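Side-chain contact in quinone oxidoreductase (PDB 3TQH), which probably catalyses the NADPH-dependent reduction of quinones, as a nucleotide-binding member of the zinc-type alcohol dehydrogenase family: residues A[146-151]-A[240-245]. Residues are numbered along the deposited sequence; the frame is centred on the assembly and turned at random.
Sequences NQAEVK and CIVSVP. With NDP (NADPH dihydro-nicotinamide-adenine-dinucleotide phosphate), chain B.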
ATOM      1  N   ASN A 146      -3.630   9.387  10.812  1.00 14.63           N
ATOM      2  CA  ASN A 146      -3.269  10.780  11.137  1.00 15.93           C
ATOM      3  C   ASN A 146      -4.253  11.797  10.557  1.00 15.98           C
ATOM      4  O   ASN A 146      -4.615  12.757  11.222  1.00 16.71           O
ATOM      5  CB  ASN A 146      -1.864  11.134  10.634  1.00 16.73           C
ATOM      6  CG  ASN A 146      -0.744  10.494  11.454  1.00 17.84           C
ATOM      7  OD1 ASN A 146      -0.970   9.873  12.498  1.00 18.73           O
ATOM      8  ND2 ASN A 146       0.483  10.652  10.971  1.00 18.24           N
ATOM      9  N   GLN A 147      -4.670  11.603   9.312  1.00 15.40           N
ATOM     10  CA  GLN A 147      -5.691  12.473   8.712  1.00 15.92           C
ATOM     11  C   GLN A 147      -6.991  12.461   9.544  1.00 16.32           C
ATOM     12  O   GLN A 147      -7.639  13.498   9.713  1.00 17.13           O
ATOM     13  CB  GLN A 147      -5.966  12.056   7.263  1.00 15.03           C
ATOM     14  CG  GLN A 147      -7.001  12.908   6.538  1.00 15.47           C
ATOM     15  CD  GLN A 147      -6.533  14.334   6.296  1.00 17.03           C
ATOM     16  OE1 GLN A 147      -6.885  15.259   7.039  1.00 18.01           O
ATOM     17  NE2 GLN A 147      -5.731  14.519   5.252  1.00 16.83           N
ATOM     18  N   ALA A 148      -7.347  11.289  10.073  1.00 15.98           N
ATOM     19  CA  ALA A 148      -8.512  11.137  10.955  1.00 16.76           C
ATOM     20  C   ALA A 148      -8.285  11.643  12.387  1.00 18.64           C
ATOM     21  O   ALA A 148      -9.221  11.649  13.187  1.00 19.51           O
ATOM     22  CB  ALA A 148      -8.952   9.681  10.996  1.00 15.53           C
ATOM     23  N   GLU A 149      -7.058  12.052  12.713  1.00 19.86           N
ATOM     24  CA  GLU A 149      -6.722  12.550  14.048  1.00 22.11           C
ATOM     25  C   GLU A 149      -7.225  11.616  15.155  1.00 22.07           C
ATOM     26  O   GLU A 149      -7.848  12.039  16.127  1.00 23.44           O
ATOM     27  CB  GLU A 149      -7.265  13.968  14.246  1.00 24.06           C
ATOM     28  CG  GLU A 149      -6.697  14.995  13.270  1.00 26.13           C
ATOM     29  CD  GLU A 149      -7.021  16.422  13.678  1.00 31.04           C
ATOM     30  OE1 GLU A 149      -7.919  16.617  14.534  1.00 33.87           O
ATOM     31  OE2 GLU A 149      -6.371  17.356  13.154  1.00 33.96           O
ATOM     32  N   VAL A 150      -6.934  10.337  14.988  1.00 20.96           N
ATOM     33  CA  VAL A 150      -7.297   9.319  15.959  1.00 21.18           C
ATOM     34  C   VAL A 150      -6.556   9.501  17.297  1.00 22.64           C
ATOM     35  O   VAL A 150      -5.332   9.621  17.324  1.00 23.06           O
ATOM     36  CB  VAL A 150      -7.010   7.925  15.359  1.00 19.80           C
ATOM     37  CG1 VAL A 150      -6.820   6.890  16.447  1.00 21.14           C
ATOM     38  CG2 VAL A 150      -8.128   7.535  14.407  1.00 18.52           C
ATOM     39  N   LYS A 151      -7.316   9.540  18.393  1.00 23.62           N
ATOM     40  CA  LYS A 151      -6.766   9.623  19.756  1.00 25.30           C
ATOM     41  C   LYS A 151      -7.251   8.430  20.577  1.00 24.79           C
ATOM     42  O   LYS A 151      -8.169   7.730  20.160  1.00 23.97           O
ATOM     43  CB  LYS A 151      -7.238  10.907  20.452  1.00 27.43           C
ATOM     44  CG  LYS A 151      -6.685  12.209  19.889  1.00 29.36           C
ATOM     45  CD  LYS A 151      -7.334  13.404  20.600  1.00 33.31           C
ATOM     46  CE  LYS A 151      -6.619  14.735  20.311  1.00 35.60           C
ATOM     47  NZ  LYS A 151      -6.941  15.807  21.327  1.00 37.67           N
ATOM     48  N   CYS A 240     -15.139  11.874  11.077  1.00 15.14           N
ATOM     49  CA  CYS A 240     -14.698  12.066   9.704  1.00 14.77           C
ATOM     50  C   CYS A 240     -14.427  10.735   9.018  1.00 12.93           C
ATOM     51  O   CYS A 240     -14.081   9.748   9.663  1.00 12.23           O
ATOM     52  CB  CYS A 240     -13.438  12.925   9.660  1.00 15.16           C
ATOM     53  SG  CYS A 240     -12.010  12.123  10.403  1.00 16.55           S
ATOM     54  N   ILE A 241     -14.600  10.725   7.701  1.00 12.32           N
ATOM     55  CA  ILE A 241     -14.267   9.568   6.883  1.00 10.93           C
ATOM     56  C   ILE A 241     -13.052   9.904   6.011  1.00 10.49           C
ATOM     57  O   ILE A 241     -12.987  10.967   5.388  1.00 10.62           O
ATOM     58  CB  ILE A 241     -15.480   9.099   6.026  1.00 11.20           C
ATOM     59  CG1 ILE A 241     -15.115   7.880   5.173  1.00 10.02           C
ATOM     60  CG2 ILE A 241     -16.027  10.232   5.144  1.00 11.51           C
ATOM     61  CD1 ILE A 241     -16.285   7.336   4.375  1.00  9.54           C
ATOM     62  N   VAL A 242     -12.076   8.999   6.020  1.00  9.83           N
ATOM     63  CA  VAL A 242     -10.927   9.060   5.130  1.00  9.39           C
ATOM     64  C   VAL A 242     -11.101   7.962   4.093  1.00  9.37           C
ATOM     65  O   VAL A 242     -10.880   6.781   4.379  1.00  8.67           O
ATOM     66  CB  VAL A 242      -9.609   8.856   5.889  1.00  8.97           C
ATOM     67  CG1 VAL A 242      -8.434   8.943   4.935  1.00  8.07           C
ATOM     68  CG2 VAL A 242      -9.477   9.894   7.001  1.00  9.52           C
ATOM     69  N   SER A 243     -11.519   8.356   2.893  1.00 10.28           N
ATOM     70  CA  SER A 243     -11.747   7.406   1.815  1.00 10.69           C
ATOM     71  C   SER A 243     -10.495   7.316   0.957  1.00 10.65           C
ATOM     72  O   SER A 243     -10.150   8.265   0.259  1.00 11.58           O
ATOM     73  CB  SER A 243     -12.966   7.815   0.982  1.00 11.81           C
ATOM     74  OG  SER A 243     -13.464   6.702   0.256  1.00 12.21           O
ATOM     75  N   VAL A 244      -9.829   6.161   1.020  1.00 10.17           N
ATOM     76  CA  VAL A 244      -8.458   5.988   0.523  1.00  9.89           C
ATOM     77  C   VAL A 244      -8.340   5.695  -0.989  1.00 10.87           C
ATOM     78  O   VAL A 244      -7.417   6.203  -1.630  1.00 11.49           O
ATOM     79  CB  VAL A 244      -7.714   4.904   1.362  1.00  9.14           C
ATOM     80  CG1 VAL A 244      -6.334   4.587   0.786  1.00  8.34           C
ATOM     81  CG2 VAL A 244      -7.589   5.362   2.810  1.00  8.53           C
ATOM     82  N   PRO A 245      -9.250   4.877  -1.565  1.00 11.06           N
ATOM     83  CA  PRO A 245      -9.180   4.727  -3.019  1.00 12.13           C
ATOM     84  C   PRO A 245      -9.498   6.042  -3.706  1.00 13.48           C
ATOM     85  O   PRO A 245     -10.509   6.681  -3.393  1.00 14.23           O
ATOM     86  CB  PRO A 245     -10.241   3.662  -3.334  1.00 12.34           C
ATOM     87  CG  PRO A 245     -10.498   2.973  -2.041  1.00 11.14           C
ATOM     88  CD  PRO A 245     -10.286   4.012  -0.981  1.00 10.59           C
TER
HETATM   89  PA  NDP B 500      -5.929  -5.206  -0.701  1.00  9.67           P
HETATM   90  O1A NDP B 500      -6.094  -5.859  -2.014  1.00  9.38           O
HETATM   91  O2A NDP B 500      -4.715  -5.680  -0.009  1.00  9.30           O
HETATM   92  O5B NDP B 500      -7.206  -5.502   0.230  1.00 10.56           O
HETATM   93  C5B NDP B 500      -7.783  -6.793   0.213  1.00 11.36           C
HETATM   94  C4B NDP B 500      -8.767  -6.934   1.364  1.00 10.76           C
HETATM   95  O4B NDP B 500      -9.971  -6.274   1.033  1.00 10.87           O
HETATM   96  C3B NDP B 500      -9.148  -8.373   1.688  1.00 11.55           C
HETATM   97  O3B NDP B 500      -8.547  -8.760   2.906  1.00 10.96           O
HETATM   98  C2B NDP B 500     -10.671  -8.376   1.775  1.00 11.52           C
HETATM   99  O2B NDP B 500     -11.153  -8.961   2.964  1.00 11.55           O
HETATM  100  C1B NDP B 500     -11.021  -6.899   1.733  1.00 10.36           C
HETATM  101  N9A NDP B 500     -12.294  -6.587   1.064  1.00 10.61           N
HETATM  102  C8A NDP B 500     -12.607  -6.794  -0.256  1.00 12.21           C
HETATM  103  N7A NDP B 500     -13.860  -6.347  -0.476  1.00 12.42           N
HETATM  104  C5A NDP B 500     -14.350  -5.857   0.681  1.00 10.47           C
HETATM  105  C6A NDP B 500     -15.576  -5.290   0.999  1.00  9.73           C
HETATM  106  N6A NDP B 500     -16.503  -5.164   0.064  1.00 10.57           N
HETATM  107  N1A NDP B 500     -15.819  -4.872   2.288  1.00  8.93           N
HETATM  108  C2A NDP B 500     -14.832  -5.015   3.253  1.00  8.24           C
HETATM  109  N3A NDP B 500     -13.606  -5.574   2.935  1.00  8.14           N
HETATM  110  C4A NDP B 500     -13.374  -5.993   1.661  1.00  9.65           C
HETATM  111  O3  NDP B 500      -5.927  -3.604  -0.862  1.00 10.58           O
HETATM  112  PN  NDP B 500      -5.001  -2.549  -0.063  1.00 10.39           P
HETATM  113  O1N NDP B 500      -3.619  -2.634  -0.580  1.00 11.69           O
HETATM  114  O2N NDP B 500      -5.220  -2.612   1.390  1.00 10.06           O
HETATM  115  O5D NDP B 500      -5.641  -1.179  -0.608  1.00 11.43           O
HETATM  116  C5D NDP B 500      -7.023  -0.903  -0.489  1.00 10.81           C
HETATM  117  C4D NDP B 500      -7.404   0.232  -1.433  1.00 10.98           C
HETATM  118  O4D NDP B 500      -6.694   1.408  -1.096  1.00 10.77           O
HETATM  119  C3D NDP B 500      -7.066  -0.106  -2.878  1.00 11.92           C
HETATM  120  O3D NDP B 500      -8.147   0.248  -3.708  1.00 12.00           O
HETATM  121  C2D NDP B 500      -5.830   0.718  -3.174  1.00 12.48           C
HETATM  122  O2D NDP B 500      -5.723   1.068  -4.542  1.00 13.55           O
HETATM  123  C1D NDP B 500      -6.023   1.916  -2.239  1.00 11.98           C
HETATM  124  N1N NDP B 500      -4.777   2.606  -1.832  1.00 11.57           N
HETATM  125  C2N NDP B 500      -4.730   3.971  -1.974  1.00 12.08           C
HETATM  126  C3N NDP B 500      -3.586   4.709  -1.676  1.00 12.08           C
HETATM  127  C7N NDP B 500      -3.551   6.201  -1.835  1.00 12.38           C
HETATM  128  O7N NDP B 500      -2.355   6.885  -1.528  1.00 13.05           O
HETATM  129  N7N NDP B 500      -4.634   6.845  -2.267  1.00 10.79           N
HETATM  130  C4N NDP B 500      -2.373   3.968  -1.187  1.00 12.70           C
HETATM  131  C5N NDP B 500      -2.492   2.484  -1.044  1.00 12.66           C
HETATM  132  C6N NDP B 500      -3.701   1.878  -1.374  1.00 12.52           C
HETATM  133  P2B NDP B 500     -11.900 -10.388   2.950  1.00 14.31           P
HETATM  134  O1X NDP B 500     -12.024 -10.868   4.374  1.00 14.81           O
HETATM  135  O2X NDP B 500     -11.091 -11.390   2.164  1.00 16.49           O
HETATM  136  O3X NDP B 500     -13.277 -10.287   2.352  1.00 14.93           O
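Val-242 lays its CG2 methyl over the C-terminal end of helix 135-147, where it meets CG of Gln-147 at 3.9 Å and CB of Ala-148 at 4.0 Å. With chi1 at -179° this methyl stands anti to the carbonyl carbon and beside the backbone N, and it is the branch that touches both residues. Gln-147 offers only its aliphatic part: CG is anti to the backbone N, and a bend at chi2 (67°) turns the amide away from the methyl. Its chain also reaches Phe-264 on the adjoining strand. Two residues earlier on the same face of the strand, Cys-240 points its sulfur at the same alanine, with SG 3.7 Å from CA and 4.0 Å from CB of Ala-148. SG and CG2 thus both rest against the alanine, which also touches Ala-218 and Ile-220 of strand 216-221. Directly after it the helix closes in a Schellman motif, Glu-149 turning the chain with positive phi. The principle illustrated is how a helix end seats on a parallel Rossmann sheet: alternate residues of strand 239-243 face the helix, while Ile-241 packs on the other face against Val-252 of helix 249-258. Past the strand end the chain reaches the cofactor, where Val-244 O accepts a hydrogen bond from NDP N7N, the carboxamide nitrogen, at 2.9 Å. The side-chain contacts between helix end and strand are apolar, carbon and sulfur, with the backbone of Ala-148 also touched and no polar bond joining the two segments; cohesion here probably rests on dispersion and close fit, less directional than hydrogen bonding.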